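Local structure of fibrillarin-like pre-rrna processing protein (Methanocaldococcus jannaschii, 1G8S) at residues A[35-40]-A[85-90]; A[77-82]-A[139-144]; A[150-155]-A[180-185]; A[12-17]-A[26-31]. The protein probably transfers a methyl group from S-adenosyl-L-methionine to ribose 2'-hydroxyls of rRNA and tRNA, at sites chosen by a guide RNA in box C/D particles. All coordinates share one frame; numbering follows the deposited sequence.

How the interactions relate
Along the chain, interaction 4 (12-17 with 26-31) comes first and belongs to the N-terminal antiparallel sheet. The loop that follows it supplies 35-40 of interaction 1, whose other half opens helix 87-95; the centres of interactions 4 and 1 are about 13 Å apart. Interactions 1 and 2 interleave in sequence, strand 77-81 being followed by helix 87-95; Pro89 CG lies 3.6 Å from Tyr80 CZ. Interaction 3 closes the series, about 22 Å from interaction 2 between centres, yet Leu81 O meets Asp150 N at 2.8 Å, a probable hydrogen bond. Interactions 1 and 3 thus lie by the probable cofactor pocket, and interaction 2 at the start of the methyltransferase strands.

Interaction 1: A[35-40]-A[85-90]. With MET (methionine), chain B.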
# COMPACT_ATOMS: atom_id res chain seq x y z
N LYS A 35 -14.09 28.45 -3.03
CA LYS A 35 -13.05 27.80 -3.81
C LYS A 35 -11.74 28.35 -3.27
O LYS A 35 -11.49 29.56 -3.30
CB LYS A 35 -13.18 28.13 -5.30
CG LYS A 35 -14.31 27.39 -6.01
CD LYS A 35 -14.17 27.50 -7.52
CE LYS A 35 -15.26 26.71 -8.24
NZ LYS A 35 -15.08 26.78 -9.71
N VAL A 36 -10.91 27.46 -2.75
CA VAL A 36 -9.62 27.84 -2.17
C VAL A 36 -8.61 28.30 -3.21
O VAL A 36 -7.93 29.32 -3.01
CB VAL A 36 -9.05 26.66 -1.35
CG1 VAL A 36 -7.69 27.02 -0.74
CG2 VAL A 36 -10.03 26.28 -0.26
N TYR A 37 -8.50 27.57 -4.32
CA TYR A 37 -7.56 27.91 -5.38
C TYR A 37 -8.14 27.73 -6.78
O TYR A 37 -7.47 27.25 -7.69
CB TYR A 37 -6.28 27.08 -5.22
CG TYR A 37 -6.48 25.57 -5.27
CD1 TYR A 37 -6.16 24.85 -6.42
CD2 TYR A 37 -6.97 24.87 -4.17
CE1 TYR A 37 -6.31 23.46 -6.47
CE2 TYR A 37 -7.13 23.48 -4.21
CZ TYR A 37 -6.79 22.79 -5.37
OH TYR A 37 -6.92 21.42 -5.41
N ASP A 38 -9.40 28.13 -6.93
CA ASP A 38 -10.13 28.03 -8.19
C ASP A 38 -10.23 26.58 -8.68
O ASP A 38 -10.22 26.32 -9.89
CB ASP A 38 -9.47 28.89 -9.27
CG ASP A 38 -10.45 29.30 -10.37
OD1 ASP A 38 -10.00 29.59 -11.49
OD2 ASP A 38 -11.67 29.34 -10.10
N GLU A 39 -10.31 25.65 -7.74
CA GLU A 39 -10.43 24.23 -8.08
C GLU A 39 -11.83 23.99 -8.66
O GLU A 39 -12.75 24.75 -8.38
CB GLU A 39 -10.26 23.38 -6.82
CG GLU A 39 -11.29 23.67 -5.73
CD GLU A 39 -10.86 24.80 -4.80
OE1 GLU A 39 -10.12 25.69 -5.25
OE2 GLU A 39 -11.28 24.79 -3.62
N LYS A 40 -11.97 22.94 -9.46
CA LYS A 40 -13.27 22.61 -10.04
C LYS A 40 -14.10 21.98 -8.94
O LYS A 40 -13.57 21.30 -8.06
CB LYS A 40 -13.10 21.63 -11.20
CG LYS A 40 -12.30 22.15 -12.38
CD LYS A 40 -13.10 23.09 -13.29
CE LYS A 40 -13.45 24.40 -12.60
NZ LYS A 40 -14.16 25.34 -13.51
N ALA A 85 0.32 27.89 0.33
CA ALA A 85 -0.60 29.00 0.14
C ALA A 85 -1.99 28.51 0.56
O ALA A 85 -2.97 29.25 0.50
CB ALA A 85 -0.60 29.42 -1.32
N GLY A 86 -2.06 27.24 0.97
CA GLY A 86 -3.32 26.67 1.43
C GLY A 86 -3.89 25.50 0.65
O GLY A 86 -4.84 24.87 1.12
N THR A 87 -3.32 25.20 -0.52
CA THR A 87 -3.81 24.11 -1.37
C THR A 87 -3.94 22.76 -0.67
O THR A 87 -5.06 22.29 -0.42
CB THR A 87 -2.93 23.94 -2.62
OG1 THR A 87 -2.92 25.17 -3.36
CG2 THR A 87 -3.49 22.83 -3.52
N THR A 88 -2.82 22.12 -0.35
CA THR A 88 -2.90 20.82 0.30
C THR A 88 -3.53 20.88 1.69
O THR A 88 -4.29 19.99 2.07
CB THR A 88 -1.52 20.12 0.34
OG1 THR A 88 -1.05 19.95 -1.00
CG2 THR A 88 -1.62 18.76 1.02
N PRO A 89 -3.22 21.92 2.49
CA PRO A 89 -3.84 21.95 3.82
C PRO A 89 -5.38 22.01 3.74
O PRO A 89 -6.06 21.46 4.61
CB PRO A 89 -3.25 23.22 4.45
CG PRO A 89 -1.86 23.24 3.86
CD PRO A 89 -2.12 22.90 2.40
N SER A 90 -5.92 22.67 2.72
CA SER A 90 -7.38 22.78 2.60
C SER A 90 -7.98 21.38 2.40
O SER A 90 -8.97 21.03 3.04
CB SER A 90 -7.78 23.71 1.45
OG SER A 90 -7.38 23.23 0.18
N MET B . 3.05 22.73 -1.67
CA MET B . 1.86 23.63 -1.69
C MET B . 0.66 22.92 -1.09
O MET B . 0.55 21.70 -1.32
CB MET B . 1.54 24.04 -3.13
CG MET B . 0.57 25.19 -3.22
SD MET B . 1.17 26.55 -2.22
CE MET B . 2.73 26.90 -3.04
OXT MET B . -0.14 23.58 -0.40
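Apolar contact joins the two segments: the Tyr37 ring lies against Thr87, whose CG2 sits 3.9 Å from the ring centroid and 17° off the normal, a CH-pi contact over one face. Beside it, Val36 CG2 meets Ser90 CB at 3.8 Å, and Ser90 OG approaches the edge of the Tyr37 ring. Tyr37 CG lies between its backbone N and carbonyl carbon (chi1 59°), which brings the ring across Thr87 at about a right angle.

Hydrogen bonds act within each segment. Glu39 OE1 accepts from Tyr37 N at 2.7 Å through its syn lone pair while covering the ring face opposite Thr87. Ser90 OG turns back to Thr87 O at 2.6 Å. An alanine at Tyr37 would remove the ring and probably leave a gap between Thr87 CG2 and the Glu39 carboxylate.

Ligand bonds leave from the same helix start: Thr88 N donates to the methionine OXT at 3.1 Å and 163°, while Thr88 OG1 lies so close to the methionine O that the exact geometry of that bond is doubtful. With Gly86 at the N-cap, this is the glycine-containing turn after the first strand of a Rossmann-like methyltransferase, consistent with the predicted S-adenosyl-L-methionine site.

Interaction 2: A[77-82]-A[139-144]; sequences KILYLG and NIVEKV. With MET (methionine), chain B.
Lys77 reaches out along the 139-144 loop with its chain extended beyond CG, crossing Glu142 obliquely so that only its end meets the carboxylate. NZ stands 3.1 Å from Glu142 OE1, a salt bridge whose hydrogen bond is weak. On the way, the aliphatic part passes over the backbone, with Lys77 CD 3.4 Å from Lys143 O. A water ties the same ammonium back to this carbonyl, accepting from Lys77 NZ at 2.8 Å and donating to Lys143 O at 2.7 Å.

The contact marks the entry of the loop into strand 144-149, which runs parallel to strand 77-81 in the seven-stranded Rossmann-like sheet of the methyltransferase; Lys77 and Leu79 pair through their backbones with Asp145 and Val146.

Val144 CB lies 3.3 Å from Lys77 O, and Val144 CG2 approaches Leu79 CB at 4.1 Å. Leu79 CG lies anti to the backbone N (chi1 175°), which lets Leu79 CD1 come within 4.3 Å of Val141 CG1. Tyr102 and Phe167 also touch both Leu79 and Val141, joining strand 100-105 and helix 156-167 to this apolar patch. Lys143 CB points away, and its NZ bonds to Trp166 O.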
# COMPACT_ATOMS: atom_id res chain seq x y z
N LYS A 77 -5.04 13.66 13.79
CA LYS A 77 -4.42 14.90 14.23
C LYS A 77 -3.18 14.90 13.35
O LYS A 77 -2.39 13.94 13.36
CB LYS A 77 -4.03 14.84 15.71
CG LYS A 77 -5.20 14.97 16.66
CD LYS A 77 -4.72 15.04 18.10
CE LYS A 77 -5.88 15.23 19.06
NZ LYS A 77 -5.41 15.29 20.47
N ILE A 78 -3.03 15.95 12.56
CA ILE A 78 -1.92 16.04 11.62
C ILE A 78 -1.03 17.25 11.87
O ILE A 78 -1.53 18.35 12.14
CB ILE A 78 -2.44 16.15 10.17
CG1 ILE A 78 -3.39 14.99 9.86
CG2 ILE A 78 -1.29 16.18 9.18
CD1 ILE A 78 -4.84 15.38 10.01
N LEU A 79 0.28 17.02 11.79
CA LEU A 79 1.26 18.10 11.91
C LEU A 79 1.73 18.33 10.47
O LEU A 79 2.36 17.46 9.86
CB LEU A 79 2.43 17.66 12.79
CG LEU A 79 3.57 18.69 12.88
CD1 LEU A 79 3.04 19.99 13.49
CD2 LEU A 79 4.69 18.10 13.71
N TYR A 80 1.41 19.50 9.93
CA TYR A 80 1.75 19.87 8.57
C TYR A 80 2.97 20.79 8.54
O TYR A 80 2.92 21.90 9.08
CB TYR A 80 0.56 20.57 7.90
CG TYR A 80 0.70 20.78 6.42
CD1 TYR A 80 0.02 19.94 5.52
CD2 TYR A 80 1.53 21.77 5.90
CE1 TYR A 80 0.18 20.10 4.15
CE2 TYR A 80 1.69 21.93 4.52
CZ TYR A 80 1.01 21.08 3.65
OH TYR A 80 1.17 21.21 2.29
N LEU A 81 4.05 20.33 7.91
CA LEU A 81 5.29 21.10 7.81
C LEU A 81 5.61 21.47 6.37
O LEU A 81 5.72 20.59 5.51
CB LEU A 81 6.45 20.29 8.38
CG LEU A 81 6.27 19.68 9.77
CD1 LEU A 81 7.49 18.83 10.13
CD2 LEU A 81 6.03 20.81 10.79
N GLY A 82 5.76 22.76 6.09
CA GLY A 82 6.11 23.17 4.74
C GLY A 82 5.34 24.37 4.23
O GLY A 82 4.17 24.56 4.55
N ASN A 139 4.09 22.93 23.46
CA ASN A 139 3.03 23.16 24.43
C ASN A 139 1.74 23.50 23.69
O ASN A 139 0.73 23.83 24.32
CB ASN A 139 3.38 24.31 25.39
CG ASN A 139 4.24 23.86 26.56
OD1 ASN A 139 4.24 22.70 26.95
ND2 ASN A 139 4.96 24.81 27.16
N ILE A 140 1.78 23.43 22.37
CA ILE A 140 0.60 23.74 21.55
C ILE A 140 0.16 22.50 20.78
O ILE A 140 -1.02 22.16 20.75
CB ILE A 140 0.90 24.84 20.51
CG1 ILE A 140 1.37 26.11 21.21
CG2 ILE A 140 -0.35 25.12 19.68
CD1 ILE A 140 1.90 27.17 20.25
N VAL A 141 1.13 21.83 20.16
CA VAL A 141 0.86 20.64 19.37
C VAL A 141 0.75 19.38 20.22
O VAL A 141 1.73 18.92 20.80
CB VAL A 141 1.95 20.42 18.30
CG1 VAL A 141 1.65 19.14 17.49
CG2 VAL A 141 2.00 21.62 17.37
N GLU A 142 -0.45 18.82 20.27
CA GLU A 142 -0.67 17.59 21.02
C GLU A 142 -0.11 16.46 20.18
O GLU A 142 0.21 16.66 19.01
CB GLU A 142 -2.17 17.38 21.25
CG GLU A 142 -2.82 18.48 22.07
CD GLU A 142 -4.30 18.23 22.31
OE1 GLU A 142 -4.64 17.14 22.83
OE2 GLU A 142 -5.11 19.11 21.97
N LYS A 143 0.03 15.28 20.77
CA LYS A 143 0.54 14.13 20.03
C LYS A 143 -0.28 13.95 18.75
O LYS A 143 -1.51 14.01 18.80
CB LYS A 143 0.46 12.87 20.89
CG LYS A 143 1.51 12.81 21.99
CD LYS A 143 2.90 12.72 21.38
CE LYS A 143 3.97 12.65 22.44
NZ LYS A 143 5.32 12.54 21.82
N VAL A 144 0.39 13.74 17.63
CA VAL A 144 -0.31 13.57 16.36
C VAL A 144 -0.25 12.15 15.80
O VAL A 144 0.61 11.35 16.17
CB VAL A 144 0.23 14.53 15.28
CG1 VAL A 144 -0.01 15.98 15.71
CG2 VAL A 144 1.71 14.25 15.00
N MET B . 3.05 22.73 -1.67
CA MET B . 1.86 23.63 -1.69
C MET B . 0.66 22.92 -1.09
O MET B . 0.55 21.70 -1.32
CB MET B . 1.54 24.04 -3.13
CG MET B . 0.57 25.19 -3.22
SD MET B . 1.17 26.55 -2.22
CE MET B . 2.73 26.90 -3.04
OXT MET B . -0.14 23.58 -0.40
O HOH W 1 -3.25 13.57 20.87

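Interaction 3: A[150-155]-A[180-185]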
# COMPACT_ATOMS: atom_id res chain seq x y z
N ASP A 150 6.57 18.82 3.56
CA ASP A 150 6.88 19.26 2.20
C ASP A 150 7.85 20.43 2.38
O ASP A 150 7.46 21.59 2.25
CB ASP A 150 5.61 19.73 1.49
CG ASP A 150 5.87 20.19 0.07
OD1 ASP A 150 6.98 19.98 -0.46
OD2 ASP A 150 4.94 20.76 -0.54
N VAL A 151 9.10 20.09 2.68
CA VAL A 151 10.15 21.08 2.92
C VAL A 151 11.35 20.76 2.04
O VAL A 151 12.07 19.78 2.27
CB VAL A 151 10.59 21.04 4.41
CG1 VAL A 151 11.75 22.00 4.64
CG2 VAL A 151 9.41 21.40 5.30
N ALA A 152 11.58 21.60 1.03
CA ALA A 152 12.68 21.40 0.10
C ALA A 152 13.99 21.93 0.65
O ALA A 152 14.49 22.98 0.22
CB ALA A 152 12.35 22.05 -1.24
N GLN A 153 14.55 21.19 1.60
CA GLN A 153 15.81 21.56 2.25
C GLN A 153 16.67 20.32 2.46
O GLN A 153 16.15 19.21 2.61
CB GLN A 153 15.52 22.21 3.60
CG GLN A 153 14.93 23.61 3.48
CD GLN A 153 14.42 24.15 4.81
OE1 GLN A 153 14.89 23.76 5.88
NE2 GLN A 153 13.45 25.06 4.74
N PRO A 154 18.00 20.49 2.48
CA PRO A 154 18.88 19.34 2.68
C PRO A 154 18.69 18.61 4.02
O PRO A 154 19.02 17.43 4.14
CB PRO A 154 20.28 19.93 2.52
CG PRO A 154 20.08 21.38 2.89
CD PRO A 154 18.78 21.72 2.23
N ASN A 155 18.15 19.31 5.02
CA ASN A 155 17.93 18.71 6.33
C ASN A 155 16.47 18.29 6.55
O ASN A 155 16.03 18.11 7.70
CB ASN A 155 18.36 19.68 7.44
CG ASN A 155 17.43 20.88 7.56
OD1 ASN A 155 16.93 21.39 6.56
ND2 ASN A 155 17.23 21.35 8.78
N ALA A 180 14.69 15.60 -4.66
CA ALA A 180 16.08 15.17 -4.70
C ALA A 180 17.10 16.31 -4.80
O ALA A 180 18.07 16.33 -4.06
CB ALA A 180 16.30 14.20 -5.85
N ARG A 181 16.86 17.24 -5.73
CA ARG A 181 17.78 18.35 -5.96
C ARG A 181 17.94 19.33 -4.80
O ARG A 181 18.87 20.13 -4.80
CB ARG A 181 17.37 19.11 -7.22
CG ARG A 181 17.43 18.30 -8.51
CD ARG A 181 18.84 18.17 -9.07
NE ARG A 181 19.71 17.34 -8.24
CZ ARG A 181 20.49 16.37 -8.70
NH1 ARG A 181 20.52 16.10 -10.00
NH2 ARG A 181 21.25 15.68 -7.87
N SER A 182 17.03 19.28 -3.83
CA SER A 182 17.12 20.19 -2.69
C SER A 182 18.10 19.62 -1.67
O SER A 182 18.47 20.29 -0.70
CB SER A 182 15.74 20.40 -2.04
OG SER A 182 15.29 19.25 -1.33
N ILE A 183 18.52 18.38 -1.90
CA ILE A 183 19.45 17.67 -1.03
C ILE A 183 20.86 17.70 -1.62
O ILE A 183 21.84 17.95 -0.92
CB ILE A 183 19.08 16.18 -0.88
CG1 ILE A 183 17.63 16.03 -0.41
CG2 ILE A 183 20.03 15.50 0.10
CD1 ILE A 183 17.35 16.57 0.96
N ASP A 184 20.95 17.43 -2.92
CA ASP A 184 22.22 17.36 -3.62
C ASP A 184 22.01 17.69 -5.10
O ASP A 184 21.10 17.15 -5.73
CB ASP A 184 22.79 15.94 -3.45
CG ASP A 184 24.24 15.83 -3.87
OD1 ASP A 184 25.06 15.41 -3.02
OD2 ASP A 184 24.57 16.13 -5.03
N VAL A 185 22.84 18.57 -5.65
CA VAL A 185 22.70 18.96 -7.05
C VAL A 185 23.62 18.17 -7.98
O VAL A 185 23.60 18.39 -9.20
CB VAL A 185 23.01 20.47 -7.24
CG1 VAL A 185 22.01 21.31 -6.45
CG2 VAL A 185 24.43 20.77 -6.78
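The Ser182 carbonyl has Pro154 beside it: Pro154 CD is 3.3 Å from Ser182 O, while Pro154 N, having no hydrogen to give, can only pack there. Within 180-185, the Arg181 guanidinium has the backbone carbon of Val185 over one face and Asp184 O in plane at its edge. Arg181 NE donates to that oxygen at 2.9 Å, in the carbonyl plane and on a lone pair; Arg181 NH2 donates to it at 2.6 Å from 42° above the plane. The side-on, two-nitrogen grip closes the turn on itself.

Across the contact, Ser182 CB packs on Ala152 CB at 3.9 Å. Ser182 OG, held between backbone N and carbonyl carbon (chi1 72°), bonds to Lys179 O. Ile183 CD1 reaches Gln153 O at 3.3 Å and Pro154 CA at 3.6 Å. Ala152, at the centre of an inverse gamma turn, presents its CB and carbonyl carbon to Ser182.

Asp150 to Gln153 belong to the predicted S-adenosyl-L-methionine site, and Asp150 touches the bound methionine. The contact joins two loops, one leading from strand 144-149 to helix 156-167, the other from strand 172-179 to helix 189-203, at the carboxyl ends of parallel neighbours in the sheet.

Interaction 4: A[12-17]-A[26-31]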
# COMPACT_ATOMS: atom_id res chain seq x y z
N ASN A 12 -12.73 9.08 3.56
CA ASN A 12 -13.16 10.44 3.27
C ASN A 12 -12.40 11.12 2.13
O ASN A 12 -12.16 12.33 2.16
CB ASN A 12 -13.09 11.29 4.54
CG ASN A 12 -14.08 12.45 4.54
OD1 ASN A 12 -13.95 13.39 5.34
ND2 ASN A 12 -15.07 12.40 3.65
N ILE A 13 -11.99 10.32 1.14
CA ILE A 13 -11.33 10.82 -0.06
C ILE A 13 -12.19 10.21 -1.16
O ILE A 13 -12.76 9.13 -0.97
CB ILE A 13 -9.87 10.34 -0.19
CG1 ILE A 13 -9.04 10.92 0.97
CG2 ILE A 13 -9.29 10.81 -1.52
CD1 ILE A 13 -7.58 10.50 0.95
N TYR A 14 -12.28 10.86 -2.31
CA TYR A 14 -13.15 10.34 -3.35
C TYR A 14 -12.56 10.24 -4.75
O TYR A 14 -11.91 11.17 -5.25
CB TYR A 14 -14.44 11.18 -3.37
CG TYR A 14 -15.11 11.23 -2.02
CD1 TYR A 14 -14.69 12.13 -1.03
CD2 TYR A 14 -16.08 10.28 -1.67
CE1 TYR A 14 -15.21 12.07 0.26
CE2 TYR A 14 -16.60 10.21 -0.39
CZ TYR A 14 -16.16 11.11 0.58
OH TYR A 14 -16.64 11.01 1.87
N GLU A 15 -12.80 9.09 -5.38
CA GLU A 15 -12.35 8.88 -6.74
C GLU A 15 -13.46 9.41 -7.63
O GLU A 15 -14.64 9.12 -7.39
CB GLU A 15 -12.14 7.39 -7.02
CG GLU A 15 -11.78 7.09 -8.45
CD GLU A 15 -11.65 5.61 -8.72
OE1 GLU A 15 -10.72 4.98 -8.16
OE2 GLU A 15 -12.49 5.07 -9.47
N VAL A 16 -13.09 10.20 -8.64
CA VAL A 16 -14.06 10.78 -9.56
C VAL A 16 -13.83 10.24 -10.97
O VAL A 16 -12.80 10.50 -11.59
CB VAL A 16 -13.95 12.33 -9.57
CG1 VAL A 16 -14.93 12.93 -10.56
CG2 VAL A 16 -14.22 12.87 -8.17
N ASP A 17 -14.80 9.46 -11.45
CA ASP A 17 -14.73 8.87 -12.79
C ASP A 17 -15.79 9.51 -13.67
O ASP A 17 -16.99 9.25 -13.51
CB ASP A 17 -14.96 7.36 -12.69
CG ASP A 17 -14.80 6.64 -14.02
OD1 ASP A 17 -14.79 5.39 -14.02
OD2 ASP A 17 -14.69 7.31 -15.07
N ALA A 26 -11.05 13.79 -5.32
CA ALA A 26 -11.60 14.96 -4.66
C ALA A 26 -11.82 14.73 -3.17
O ALA A 26 -11.75 13.61 -2.67
CB ALA A 26 -12.93 15.35 -5.32
N THR A 27 -12.07 15.82 -2.45
CA THR A 27 -12.38 15.75 -1.03
C THR A 27 -13.74 16.44 -0.83
O THR A 27 -14.18 17.22 -1.69
CB THR A 27 -11.30 16.46 -0.16
OG1 THR A 27 -11.14 17.80 -0.61
CG2 THR A 27 -9.97 15.73 -0.27
N LYS A 28 -14.42 16.12 0.26
CA LYS A 28 -15.71 16.74 0.56
C LYS A 28 -15.44 18.04 1.29
O LYS A 28 -14.96 18.03 2.42
CB LYS A 28 -16.55 15.86 1.47
CG LYS A 28 -17.47 14.89 0.78
CD LYS A 28 -18.39 14.26 1.81
CE LYS A 28 -19.18 13.11 1.23
NZ LYS A 28 -19.97 12.45 2.31
N SER A 29 -15.77 19.16 0.66
CA SER A 29 -15.54 20.47 1.27
C SER A 29 -16.22 20.67 2.63
O SER A 29 -17.38 20.32 2.81
CB SER A 29 -16.01 21.57 0.31
OG SER A 29 -15.81 22.86 0.88
N ILE A 30 -15.47 21.23 3.58
CA ILE A 30 -16.02 21.51 4.90
C ILE A 30 -16.41 22.99 4.97
O ILE A 30 -16.89 23.47 6.00
CB ILE A 30 -15.02 21.18 6.05
CG1 ILE A 30 -13.69 21.92 5.83
CG2 ILE A 30 -14.81 19.68 6.13
CD1 ILE A 30 -12.74 21.78 7.01
N VAL A 31 -16.20 23.71 3.87
CA VAL A 31 -16.57 25.12 3.75
C VAL A 31 -17.25 25.29 2.40
O VAL A 31 -16.62 25.67 1.40
CB VAL A 31 -15.34 26.07 3.81
CG1 VAL A 31 -15.80 27.51 3.61
CG2 VAL A 31 -14.64 25.93 5.16
O HOH W 2 -13.06 14.82 2.27
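Tyr14 overlaps the aliphatic chain of Lys28, the two crossing at a slant: Tyr14 CE1 meets Lys28 CG at 3.7 Å and Tyr14 OH lies 3.4 Å from Lys28 CE. They belong to the two strands of the antiparallel beta hairpin 13-17 and 24-28, in the N-terminal five-stranded sheet. Tyr14 and Ala26 form a hydrogen-bonded pair: Tyr14 N donates to Ala26 O at 2.8 Å and 149°, and Ala26 N returns a bond of the same length to Tyr14 O. The short strand axes run at 133° to each other, consistent with a strong twist or with divergence beyond the single bridged pair.

Tyr14 CG is anti to the carbonyl carbon (chi1 -55°), which brings the ring edge up to Ala26 O and Thr27 CA. Lys28 is extended past CG and its NZ ends in a salt bridge to Glu47, so the ring crosses a chain whose far end is anchored. A leucine in place of Tyr14 would probably leave Lys28 CG and CE without the ring atoms and hydroxyl they pack against, and open a gap beside Tyr49, which meets the ring edge-to-face.

Val16 CG2 touches Ala26 CB at 4.0 Å. On strand 24-28, Thr27 points away from strand 13-17, and its OG1 bonds to Asp94 of helix 87-95. Beyond the paired residues a water bridges the strands, donating to Asn12 O at 2.6 Å and accepting from Lys28 N at 2.8 Å.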